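PDB 5T99: glycoside Hydrolase from Bacteroides uniformis, which probably hydrolyses terminal galactose linkages of agarose-derived oligosaccharides, as a family 2 glycoside hydrolase that binds galacto-isofagomine in its active site. Local coordinates for residues 469-472 / 477-480; 473-478 / 534-539; 480-483 / 489-492; 548-553 / 601-606. All coordinates share one frame; numbering follows the deposited sequence.

Contact 1 (469-472 / 477-480); sequences AGMN and KYAE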
loop_
_atom_site.group_PDB
_atom_site.type_symbol
_atom_site.label_atom_id
_atom_site.label_comp_id
_atom_site.label_asym_id
_atom_site.label_seq_id
_atom_site.Cartn_x
_atom_site.Cartn_y
_atom_site.Cartn_z
ATOM N N ALA A 469 -1.995 21.183 -6.626
ATOM C CA ALA A 469 -1.840 20.563 -7.945
ATOM C C ALA A 469 -0.629 19.612 -7.988
ATOM O O ALA A 469 0.500 20.007 -7.651
ATOM C CB ALA A 469 -1.699 21.639 -9.016
ATOM N N GLY A 470 -0.874 18.369 -8.399
ATOM C CA GLY A 470 0.191 17.408 -8.651
ATOM C C GLY A 470 0.507 17.291 -10.135
ATOM O O GLY A 470 -0.407 17.164 -10.942
ATOM N N MET A 471 1.794 17.318 -10.492
ATOM C CA MET A 471 2.237 17.095 -11.878
ATOM C C MET A 471 2.838 15.700 -12.064
ATOM O O MET A 471 3.712 15.284 -11.297
ATOM C CB MET A 471 3.276 18.140 -12.280
ATOM C CG MET A 471 2.764 19.561 -12.210
ATOM S SD MET A 471 3.990 20.742 -12.769
ATOM C CE MET A 471 3.728 20.675 -14.527
ATOM N N ASN A 472 2.374 14.992 -13.091
ATOM C CA ASN A 472 2.940 13.697 -13.469
ATOM C C ASN A 472 3.941 13.854 -14.603
ATOM O O ASN A 472 3.563 14.237 -15.706
ATOM C CB ASN A 472 1.837 12.741 -13.902
ATOM C CG ASN A 472 0.977 12.292 -12.755
ATOM O OD1 ASN A 472 0.975 12.911 -11.684
ATOM N ND2 ASN A 472 0.257 11.188 -12.953
ATOM N N LYS A 477 9.033 21.200 -16.881
ATOM C CA LYS A 477 8.080 22.317 -16.826
ATOM C C LYS A 477 7.842 22.932 -15.441
ATOM O O LYS A 477 6.982 23.808 -15.312
ATOM C CB LYS A 477 6.745 21.877 -17.446
ATOM C CG LYS A 477 6.859 21.364 -18.877
ATOM C CD LYS A 477 7.361 22.444 -19.822
ATOM C CE LYS A 477 7.230 22.016 -21.280
ATOM N NZ LYS A 477 7.531 23.170 -22.173
ATOM N N TYR A 478 8.597 22.523 -14.419
ATOM C CA TYR A 478 8.360 23.032 -13.058
ATOM C C TYR A 478 8.564 24.545 -12.973
ATOM O O TYR A 478 7.738 25.245 -12.393
ATOM C CB TYR A 478 9.254 22.342 -12.016
ATOM C CG TYR A 478 8.935 20.892 -11.687
ATOM C CD1 TYR A 478 7.820 20.227 -12.225
ATOM C CD2 TYR A 478 9.735 20.193 -10.794
ATOM C CE1 TYR A 478 7.544 18.901 -11.894
ATOM C CE2 TYR A 478 9.461 18.878 -10.455
ATOM C CZ TYR A 478 8.367 18.238 -11.004
ATOM O OH TYR A 478 8.106 16.940 -10.675
ATOM N N ALA A 479 9.653 25.038 -13.559
ATOM C CA ALA A 479 9.929 26.466 -13.547
ATOM C C ALA A 479 8.842 27.262 -14.273
ATOM O O ALA A 479 8.349 28.266 -13.750
ATOM C CB ALA A 479 11.302 26.753 -14.147
ATOM N N GLU A 480 8.458 26.803 -15.465
ATOM C CA GLU A 480 7.479 27.518 -16.295
ATOM C C GLU A 480 6.090 27.593 -15.641
ATOM O O GLU A 480 5.460 28.650 -15.667
ATOM C CB GLU A 480 7.390 26.903 -17.703
ATOM C CG GLU A 480 6.311 27.523 -18.582
ATOM C CD GLU A 480 6.294 26.980 -19.997
ATOM O OE1 GLU A 480 5.447 26.111 -20.292
ATOM O OE2 GLU A 480 7.117 27.434 -20.815
HETATM O O HOH W 1 6.506 15.761 -12.335
#
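The Tyr478 ring receives the sulfur of Met471 obliquely. Met471 SD lies 3.9 Å from Tyr478 CD1 and 5.0 Å from the ring centroid, 67° off the ring normal, which makes this a Met-aromatic contact. Pro475 CA sits over the centre of one face of the Tyr478 ring, 3.4 Å above its plane, and Phe547 also stacks with the ring. The two segments open a beta-alpha-beta unit of the TIM barrel: strand 468-472 runs out into a short loop, Lys477 takes the N-cap position, and helix 478-484 begins to pack back against the strand. Met471 points toward the helix and Asn472 away from it, where ND2 of Asn472 bonds to Glu417 of the galacto-isofagomine pocket. The side chain of Met471 is itself about 12 Å from the ligand, so its role here is packing between strand and helix.

The two side chains run alongside each other, pointing opposite ways. The methionine chain bends at its end (chi3 84°), which swings Met471 CE to 4.4 Å from Lys477 CB, at the aliphatic root of the lysine. Tyr454, Phe458 and Phe547 also pack on Met471. At the far end of the tyrosine the link becomes polar. Its hydroxyl donates a hydrogen bond to Glu537 OE2 and accepts one from a bridging water, which donates to Tyr478 OH at 2.6 Å and to the backbone Met471 O at 3.0 Å.

Contact 2 (473-478 / 534-539); sequences YKPGKY and PDIEFH. With GIF (D-galacto-isofagomine), chain C.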
loop_
_atom_site.group_PDB
_atom_site.type_symbol
_atom_site.label_atom_id
_atom_site.label_comp_id
_atom_site.label_asym_id
_atom_site.label_seq_id
_atom_site.Cartn_x
_atom_site.Cartn_y
_atom_site.Cartn_z
ATOM N N TYR A 473 5.212 13.576 -14.312
ATOM C CA TYR A 473 6.312 13.507 -15.303
ATOM C C TYR A 473 6.602 14.815 -16.040
ATOM O O TYR A 473 6.748 14.820 -17.267
ATOM C CB TYR A 473 6.070 12.375 -16.296
ATOM C CG TYR A 473 5.732 11.070 -15.620
ATOM C CD1 TYR A 473 6.721 10.315 -14.973
ATOM C CD2 TYR A 473 4.423 10.590 -15.611
ATOM C CE1 TYR A 473 6.411 9.113 -14.347
ATOM C CE2 TYR A 473 4.111 9.397 -14.989
ATOM C CZ TYR A 473 5.114 8.666 -14.365
ATOM O OH TYR A 473 4.797 7.500 -13.758
ATOM N N LYS A 474 6.705 15.913 -15.287
ATOM C CA LYS A 474 6.920 17.239 -15.880
ATOM C C LYS A 474 8.027 18.078 -15.212
ATOM O O LYS A 474 7.881 19.308 -15.100
ATOM C CB LYS A 474 5.596 18.027 -15.849
ATOM C CG LYS A 474 4.440 17.371 -16.579
ATOM C CD LYS A 474 4.641 17.357 -18.088
ATOM C CE LYS A 474 3.483 16.648 -18.770
ATOM N NZ LYS A 474 3.496 15.177 -18.524
ATOM N N PRO A 475 9.147 17.448 -14.800
ATOM C CA PRO A 475 10.211 18.225 -14.134
ATOM C C PRO A 475 10.775 19.344 -15.007
ATOM O O PRO A 475 11.118 20.403 -14.488
ATOM C CB PRO A 475 11.279 17.174 -13.817
ATOM C CG PRO A 475 11.073 16.098 -14.830
ATOM C CD PRO A 475 9.587 16.068 -15.091
ATOM N N GLY A 476 10.815 19.118 -16.321
ATOM C CA GLY A 476 11.194 20.148 -17.285
ATOM C C GLY A 476 10.283 21.365 -17.317
ATOM O O GLY A 476 10.711 22.449 -17.734
ATOM N N LYS A 477 9.033 21.200 -16.881
ATOM C CA LYS A 477 8.080 22.317 -16.826
ATOM C C LYS A 477 7.842 22.932 -15.441
ATOM O O LYS A 477 6.982 23.808 -15.312
ATOM C CB LYS A 477 6.745 21.877 -17.446
ATOM C CG LYS A 477 6.859 21.364 -18.877
ATOM C CD LYS A 477 7.361 22.444 -19.822
ATOM C CE LYS A 477 7.230 22.016 -21.280
ATOM N NZ LYS A 477 7.531 23.170 -22.173
ATOM N N TYR A 478 8.597 22.523 -14.419
ATOM C CA TYR A 478 8.360 23.032 -13.058
ATOM C C TYR A 478 8.564 24.545 -12.973
ATOM O O TYR A 478 7.738 25.245 -12.393
ATOM C CB TYR A 478 9.254 22.342 -12.016
ATOM C CG TYR A 478 8.935 20.892 -11.687
ATOM C CD1 TYR A 478 7.820 20.227 -12.225
ATOM C CD2 TYR A 478 9.735 20.193 -10.794
ATOM C CE1 TYR A 478 7.544 18.901 -11.894
ATOM C CE2 TYR A 478 9.461 18.878 -10.455
ATOM C CZ TYR A 478 8.367 18.238 -11.004
ATOM O OH TYR A 478 8.106 16.940 -10.675
ATOM N N PRO A 534 15.874 8.799 -12.129
ATOM C CA PRO A 534 15.690 9.546 -10.873
ATOM C C PRO A 534 16.541 10.816 -10.738
ATOM O O PRO A 534 16.095 11.793 -10.112
ATOM C CB PRO A 534 16.084 8.523 -9.802
ATOM C CG PRO A 534 15.747 7.207 -10.407
ATOM C CD PRO A 534 16.025 7.350 -11.882
ATOM N N ASP A 535 17.739 10.789 -11.324
ATOM C CA ASP A 535 18.690 11.917 -11.279
ATOM C C ASP A 535 18.043 13.216 -11.797
ATOM O O ASP A 535 18.313 14.301 -11.275
ATOM C CB ASP A 535 19.963 11.632 -12.125
ATOM C CG ASP A 535 20.522 10.213 -11.941
ATOM O OD1 ASP A 535 21.755 10.043 -11.768
ATOM O OD2 ASP A 535 19.725 9.256 -12.003
ATOM N N ILE A 536 17.207 13.083 -12.832
ATOM C CA ILE A 536 16.502 14.216 -13.445
ATOM C C ILE A 536 15.495 14.833 -12.465
ATOM O O ILE A 536 15.412 16.062 -12.362
ATOM C CB ILE A 536 15.797 13.794 -14.772
ATOM C CG1 ILE A 536 16.827 13.464 -15.861
ATOM C CG2 ILE A 536 14.818 14.856 -15.272
ATOM C CD1 ILE A 536 17.595 14.664 -16.394
ATOM N N GLU A 537 14.737 14.000 -11.748
ATOM C CA GLU A 537 13.796 14.534 -10.750
ATOM C C GLU A 537 14.546 15.232 -9.605
ATOM O O GLU A 537 14.191 16.355 -9.227
ATOM C CB GLU A 537 12.870 13.455 -10.196
ATOM C CG GLU A 537 11.661 14.006 -9.436
ATOM C CD GLU A 537 10.715 14.840 -10.280
ATOM O OE1 GLU A 537 10.504 14.506 -11.472
ATOM O OE2 GLU A 537 10.169 15.816 -9.739
ATOM N N PHE A 538 15.592 14.582 -9.085
ATOM C CA PHE A 538 16.414 15.172 -8.014
ATOM C C PHE A 538 16.903 16.560 -8.406
ATOM O O PHE A 538 16.810 17.504 -7.616
ATOM C CB PHE A 538 17.638 14.303 -7.655
ATOM C CG PHE A 538 17.304 12.904 -7.203
ATOM C CD1 PHE A 538 16.030 12.561 -6.720
ATOM C CD2 PHE A 538 18.280 11.929 -7.244
ATOM C CE1 PHE A 538 15.747 11.272 -6.328
ATOM C CE2 PHE A 538 18.004 10.629 -6.840
ATOM C CZ PHE A 538 16.740 10.298 -6.382
ATOM N N HIS A 539 17.416 16.661 -9.632
ATOM C CA HIS A 539 17.911 17.914 -10.166
ATOM C C HIS A 539 16.832 18.996 -10.151
ATOM O O HIS A 539 17.050 20.083 -9.609
ATOM C CB HIS A 539 18.433 17.713 -11.591
ATOM C CG HIS A 539 19.042 18.943 -12.176
ATOM N ND1 HIS A 539 18.471 19.630 -13.226
ATOM C CD2 HIS A 539 20.148 19.636 -11.826
ATOM C CE1 HIS A 539 19.217 20.679 -13.517
ATOM N NE2 HIS A 539 20.237 20.710 -12.678
HETATM C C GIF C . -0.209 6.226 -14.482
HETATM N N GIF C . 0.898 6.959 -15.078
HETATM O O GIF C . 4.415 4.819 -16.636
HETATM C C1 GIF C . 0.287 4.915 -13.903
HETATM O O1 GIF C . 0.324 3.749 -16.004
HETATM C C2 GIF C . 1.143 4.146 -14.906
HETATM O O2 GIF C . -0.833 4.117 -13.525
HETATM C C3 GIF C . 2.310 4.988 -15.414
HETATM C C4 GIF C . 1.805 6.302 -16.002
HETATM C C5 GIF C . 3.125 4.219 -16.455
#
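Tyr478 and Glu537 meet at about a right angle, with ring and carboxylate planes 62° apart. This is where the loop after TIM-barrel strand 468-472 leans on helix 534-543. The carboxylate comes in at the edge of the tyrosine, near the ring plane, and Tyr478 OH donates to the syn lone pair of Glu537 OE2 at 2.5 Å; the same oxygen is 3.2 Å from Tyr478 CE2. A bend in the glutamate chain (chi2 63°) brings its end toward the loop although its first bond does not point at the loop. Tyr532 bonds to OE1 and Gln541 to OE2, so three donors grip this buried group and would probably stabilise its charge. With an alanine in place of Glu537, Tyr478, Tyr532 and Gln541 would probably all lose their shared acceptor and the phenol would be freer to shift. Pro475 crosses both helix residues at about a right angle: its CB lies 3.6 Å from Glu537 OE1, and its CG meets Ile536 CG2 at 4.0 Å. At the start of the loop Tyr473 sets out away from the helix and belongs to the ligand pocket, where its hydroxyl bonds to Glu494 and Ser497 and its CE2 lies 4.0 Å from the ring nitrogen N of galacto-isofagomine.

Contact 3 (480-483 / 489-492); sequences EVQR and PLYG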
loop_
_atom_site.group_PDB
_atom_site.type_symbol
_atom_site.label_atom_id
_atom_site.label_comp_id
_atom_site.label_asym_id
_atom_site.label_seq_id
_atom_site.Cartn_x
_atom_site.Cartn_y
_atom_site.Cartn_z
ATOM N N GLU A 480 8.458 26.803 -15.465
ATOM C CA GLU A 480 7.479 27.518 -16.295
ATOM C C GLU A 480 6.090 27.593 -15.641
ATOM O O GLU A 480 5.460 28.650 -15.667
ATOM C CB GLU A 480 7.390 26.903 -17.703
ATOM C CG GLU A 480 6.311 27.523 -18.582
ATOM C CD GLU A 480 6.294 26.980 -19.997
ATOM O OE1 GLU A 480 5.447 26.111 -20.292
ATOM O OE2 GLU A 480 7.117 27.434 -20.815
ATOM N N VAL A 481 5.609 26.489 -15.065
ATOM C CA VAL A 481 4.270 26.488 -14.451
ATOM C C VAL A 481 4.183 27.429 -13.250
ATOM O O VAL A 481 3.126 27.985 -13.006
ATOM C CB VAL A 481 3.784 25.072 -14.070
ATOM C CG1 VAL A 481 4.458 24.561 -12.793
ATOM C CG2 VAL A 481 2.266 25.044 -13.938
ATOM N N GLN A 482 5.295 27.602 -12.529
ATOM C CA GLN A 482 5.391 28.586 -11.434
ATOM C C GLN A 482 5.386 30.050 -11.923
ATOM O O GLN A 482 4.872 30.924 -11.229
ATOM C CB GLN A 482 6.638 28.336 -10.563
ATOM C CG GLN A 482 6.625 27.017 -9.814
ATOM C CD GLN A 482 7.945 26.733 -9.102
ATOM O OE1 GLN A 482 8.151 27.147 -7.949
ATOM N NE2 GLN A 482 8.840 26.010 -9.777
ATOM N N ARG A 483 5.980 30.318 -13.084
ATOM C CA ARG A 483 5.881 31.637 -13.722
ATOM C C ARG A 483 4.435 31.957 -14.116
ATOM O O ARG A 483 3.931 33.046 -13.832
ATOM C CB ARG A 483 6.749 31.720 -14.990
ATOM C CG ARG A 483 8.164 32.227 -14.788
ATOM C CD ARG A 483 8.819 32.569 -16.132
ATOM N NE ARG A 483 8.939 31.416 -17.049
ATOM C CZ ARG A 483 9.833 30.416 -16.946
ATOM N NH1 ARG A 483 10.713 30.372 -15.946
ATOM N NH2 ARG A 483 9.833 29.428 -17.848
ATOM N N PRO A 489 -0.150 25.803 -5.210
ATOM C CA PRO A 489 0.762 24.889 -4.516
ATOM C C PRO A 489 0.984 23.648 -5.381
ATOM O O PRO A 489 0.020 23.165 -6.007
ATOM C CB PRO A 489 0.010 24.535 -3.224
ATOM C CG PRO A 489 -1.125 25.505 -3.124
ATOM C CD PRO A 489 -1.461 25.881 -4.534
ATOM N N LEU A 490 2.227 23.147 -5.410
ATOM C CA LEU A 490 2.657 22.137 -6.382
ATOM C C LEU A 490 3.506 21.028 -5.772
ATOM O O LEU A 490 4.228 21.240 -4.793
ATOM C CB LEU A 490 3.445 22.797 -7.528
ATOM C CG LEU A 490 2.635 23.699 -8.459
ATOM C CD1 LEU A 490 3.518 24.739 -9.125
ATOM C CD2 LEU A 490 1.900 22.893 -9.510
ATOM N N TYR A 491 3.405 19.844 -6.364
ATOM C CA TYR A 491 4.310 18.742 -6.081
ATOM C C TYR A 491 4.324 17.804 -7.281
ATOM O O TYR A 491 3.487 17.917 -8.168
ATOM C CB TYR A 491 3.898 17.996 -4.790
ATOM C CG TYR A 491 2.612 17.235 -4.914
ATOM C CD1 TYR A 491 2.597 15.856 -5.095
ATOM C CD2 TYR A 491 1.403 17.902 -4.874
ATOM C CE1 TYR A 491 1.397 15.169 -5.225
ATOM C CE2 TYR A 491 0.209 17.226 -5.013
ATOM C CZ TYR A 491 0.207 15.864 -5.198
ATOM O OH TYR A 491 -0.993 15.210 -5.341
ATOM N N GLY A 492 5.281 16.888 -7.310
ATOM C CA GLY A 492 5.337 15.869 -8.347
ATOM C C GLY A 492 4.510 14.684 -7.915
ATOM O O GLY A 492 4.962 13.865 -7.109
#
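Carbon against carbon is what joins Val481 and Leu490: they reach toward each other tip to tip, with Val481 CG1 3.8 Å from Leu490 CD1. The valine torsion (chi1 77°) wedges CG1 between its own backbone N and carbonyl carbon, and from there that methyl meets the leucine. The same Leu490 CD1 has a second neighbour, Gln482 CG at 3.9 Å, where the glutamine's aliphatic part crosses the leucine obliquely. One leucine methyl therefore spans two successive helix residues. Phe458 and Phe547 also pack on Leu490, and Met471 on Val481.

These contacts belong to the returning half of the beta-alpha-beta crossover 468-472, 478-484, 490-495, in which the helix lies on the outside of the TIM barrel and the second strand runs parallel to the first.

Polar groups work away from this interface. Beyond CG the Gln482 chain is extended (chi2 173°), and its NE2 bonds one turn back to the carbonyl O of Tyr478, with a weak bond to Asn544 OD1 besides. The strand backbone bonds to both sheet neighbours: Leu490 pairs with Met548, at the start of strand 549-552, and Gly492 with Gly549 inside it, while Tyr491 pairs with Ala469 and Met471 in strand 468-472.

Contact 4 (548-553 / 601-606); sequences MGEFIW and YLYQSQ. With GIF (D-galacto-isofagomine), chain C.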
loop_
_atom_site.group_PDB
_atom_site.type_symbol
_atom_site.label_atom_id
_atom_site.label_comp_id
_atom_site.label_asym_id
_atom_site.label_seq_id
_atom_site.Cartn_x
_atom_site.Cartn_y
_atom_site.Cartn_z
ATOM N N MET A 548 6.709 20.452 -3.306
ATOM C CA MET A 548 6.629 19.832 -1.984
ATOM C C MET A 548 7.341 18.496 -1.936
ATOM O O MET A 548 7.662 18.009 -0.838
ATOM C CB MET A 548 5.173 19.625 -1.572
ATOM C CG MET A 548 4.370 20.913 -1.460
ATOM S SD MET A 548 2.621 20.584 -1.239
ATOM C CE MET A 548 1.959 22.240 -1.373
ATOM N N GLY A 549 7.551 17.898 -3.112
ATOM C CA GLY A 549 8.282 16.637 -3.247
ATOM C C GLY A 549 7.835 15.834 -4.460
ATOM O O GLY A 549 7.234 16.377 -5.391
ATOM N N GLU A 550 8.110 14.533 -4.417
ATOM C CA GLU A 550 7.795 13.624 -5.500
ATOM C C GLU A 550 7.189 12.320 -5.006
ATOM O O GLU A 550 7.364 11.933 -3.857
ATOM C CB GLU A 550 9.050 13.319 -6.310
ATOM C CG GLU A 550 10.171 12.605 -5.557
ATOM C CD GLU A 550 11.305 12.190 -6.481
ATOM O OE1 GLU A 550 11.018 11.568 -7.530
ATOM O OE2 GLU A 550 12.478 12.489 -6.161
ATOM N N PHE A 551 6.485 11.641 -5.903
ATOM C CA PHE A 551 5.947 10.328 -5.632
ATOM C C PHE A 551 6.313 9.436 -6.821
ATOM O O PHE A 551 5.754 9.586 -7.907
ATOM C CB PHE A 551 4.438 10.432 -5.410
ATOM C CG PHE A 551 4.057 11.064 -4.082
ATOM C CD1 PHE A 551 3.808 10.273 -2.965
ATOM C CD2 PHE A 551 3.960 12.450 -3.949
ATOM C CE1 PHE A 551 3.459 10.847 -1.748
ATOM C CE2 PHE A 551 3.625 13.028 -2.734
ATOM C CZ PHE A 551 3.377 12.229 -1.629
ATOM N N ILE A 552 7.268 8.521 -6.625
ATOM C CA ILE A 552 7.891 7.832 -7.759
ATOM C C ILE A 552 6.976 6.750 -8.262
ATOM O O ILE A 552 6.193 6.227 -7.493
ATOM C CB ILE A 552 9.288 7.249 -7.418
ATOM C CG1 ILE A 552 9.175 5.935 -6.622
ATOM C CG2 ILE A 552 10.152 8.311 -6.732
ATOM C CD1 ILE A 552 10.496 5.354 -6.187
ATOM N N TRP A 553 7.072 6.439 -9.556
ATOM C CA TRP A 553 6.361 5.304 -10.154
ATOM C C TRP A 553 7.349 4.144 -10.423
ATOM O O TRP A 553 7.993 4.146 -11.465
ATOM C CB TRP A 553 5.671 5.723 -11.471
ATOM C CG TRP A 553 4.725 4.658 -11.896
ATOM C CD1 TRP A 553 4.958 3.637 -12.772
ATOM C CD2 TRP A 553 3.422 4.442 -11.359
ATOM N NE1 TRP A 553 3.860 2.805 -12.829
ATOM C CE2 TRP A 553 2.905 3.278 -11.965
ATOM C CE3 TRP A 553 2.640 5.124 -10.415
ATOM C CZ2 TRP A 553 1.630 2.788 -11.664
ATOM C CZ3 TRP A 553 1.391 4.647 -10.120
ATOM C CH2 TRP A 553 0.886 3.489 -10.741
ATOM N N TYR A 601 18.985 1.820 -3.970
ATOM C CA TYR A 601 20.164 2.436 -3.354
ATOM C C TYR A 601 20.415 3.835 -3.874
ATOM O O TYR A 601 20.898 4.684 -3.131
ATOM C CB TYR A 601 21.391 1.533 -3.513
ATOM C CG TYR A 601 21.165 0.219 -2.826
ATOM C CD1 TYR A 601 21.343 0.095 -1.446
ATOM C CD2 TYR A 601 20.709 -0.892 -3.536
ATOM C CE1 TYR A 601 21.099 -1.111 -0.791
ATOM C CE2 TYR A 601 20.476 -2.101 -2.898
ATOM C CZ TYR A 601 20.660 -2.198 -1.524
ATOM O OH TYR A 601 20.416 -3.376 -0.892
ATOM N N LEU A 602 20.083 4.084 -5.137
ATOM C CA LEU A 602 20.120 5.458 -5.667
ATOM C C LEU A 602 19.179 6.360 -4.851
ATOM O O LEU A 602 19.572 7.435 -4.409
ATOM C CB LEU A 602 19.757 5.490 -7.158
ATOM C CG LEU A 602 19.816 6.843 -7.874
ATOM C CD1 LEU A 602 21.203 7.454 -7.802
ATOM C CD2 LEU A 602 19.398 6.683 -9.326
ATOM N N TYR A 603 17.955 5.893 -4.620
ATOM C CA TYR A 603 17.020 6.629 -3.756
ATOM C C TYR A 603 17.498 6.731 -2.307
ATOM O O TYR A 603 17.469 7.819 -1.729
ATOM C CB TYR A 603 15.606 6.060 -3.846
ATOM C CG TYR A 603 14.890 6.504 -5.113
ATOM C CD1 TYR A 603 14.374 7.792 -5.233
ATOM C CD2 TYR A 603 14.735 5.637 -6.185
ATOM C CE1 TYR A 603 13.726 8.201 -6.387
ATOM C CE2 TYR A 603 14.080 6.033 -7.342
ATOM C CZ TYR A 603 13.581 7.313 -7.446
ATOM O OH TYR A 603 12.938 7.697 -8.596
ATOM N N GLN A 604 17.977 5.622 -1.746
ATOM C CA GLN A 604 18.533 5.610 -0.381
ATOM C C GLN A 604 19.699 6.612 -0.220
ATOM O O GLN A 604 19.781 7.310 0.798
ATOM C CB GLN A 604 18.963 4.192 0.020
ATOM C CG GLN A 604 19.138 3.981 1.512
ATOM C CD GLN A 604 19.616 2.565 1.844
ATOM O OE1 GLN A 604 20.668 2.116 1.349
ATOM N NE2 GLN A 604 18.845 1.850 2.675
ATOM N N SER A 605 20.556 6.713 -1.238
ATOM C CA SER A 605 21.657 7.693 -1.244
ATOM C C SER A 605 21.186 9.145 -1.200
ATOM O O SER A 605 21.900 10.006 -0.696
ATOM C CB SER A 605 22.566 7.495 -2.467
ATOM O OG SER A 605 22.016 8.039 -3.663
ATOM N N GLN A 606 20.008 9.414 -1.757
ATOM C CA GLN A 606 19.441 10.765 -1.825
ATOM C C GLN A 606 18.535 11.118 -0.637
ATOM O O GLN A 606 18.403 12.283 -0.300
ATOM C CB GLN A 606 18.644 10.901 -3.137
ATOM C CG GLN A 606 18.113 12.291 -3.475
ATOM C CD GLN A 606 19.199 13.327 -3.722
ATOM O OE1 GLN A 606 20.402 13.029 -3.687
ATOM N NE2 GLN A 606 18.777 14.559 -4.000
HETATM C C GIF C . -0.209 6.226 -14.482
HETATM N N GIF C . 0.898 6.959 -15.078
HETATM O O GIF C . 4.415 4.819 -16.636
HETATM C C1 GIF C . 0.287 4.915 -13.903
HETATM O O1 GIF C . 0.324 3.749 -16.004
HETATM C C2 GIF C . 1.143 4.146 -14.906
HETATM O O2 GIF C . -0.833 4.117 -13.525
HETATM C C3 GIF C . 2.310 4.988 -15.414
HETATM C C4 GIF C . 1.805 6.302 -16.002
HETATM C C5 GIF C . 3.125 4.219 -16.455
HETATM O O HOH W 2 12.819 10.159 -8.804
#
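Ile552 lays a methyl over one face of the Tyr603 ring, a CH-pi contact between barrel strand 549-552 and helix 598-607 of the TIM-barrel domain. Ile552 CD1 is 4.0 Å from the Tyr603 ring centroid, 21° off the normal and offset toward the rim. The second branch reaches the phenol end, with Ile552 CG2 3.4 Å from Tyr603 OH. The ring also meets Phe538, at about 90° between planes.

By way of a water, Glu550 joins in at the edge of the same ring. Glu550 OE1 and Tyr603 OH are 4.5 Å apart, too far for a direct bond; the water between them donates to Glu550 OE1 at 2.6 Å and lies 2.5 Å from Tyr603 OH. Thr495 also bonds to Glu550 OE1.

The ligand contact is made by the next residue, whose side chain leaves the strand away from the helix. Trp553, with CG swung opposite its backbone N (chi1 -168°), has galacto-isofagomine over one face of its indole, and Phe587 meets the indole edge-to-face. Putting an alanine at Trp553 would probably leave the ligand's piperidine ring without the aromatic face beside it and Tyr558 OH without the indole N-H. The ligand's C1 rides 3.4 Å above the Trp553 plane, and its O2 is 3.3 Å from Trp553 CH2.

How the contacts relate
Going from the N terminus, contact 1 closes the short turn from strand 468-472 into helix 478-484, and contact 3 closes the next one, from that helix into strand 490-495. Contact 2 starts within the turn of contact 1, so the two overlap, sharing Lys477 and Tyr478; it then spans 55 residues to helix 534-543, and contact 3 lies wholly within that span. Contact 4 follows in series, its 47-residue excursion running from strand 549-552 to helix 598-607. Strand 490-495 pairs with both 468-472 and 549-552, tying contacts 1, 3 and 4 into one barrel wall. At its pocket end Tyr473 of contact 2 packs on Trp553 of contact 4.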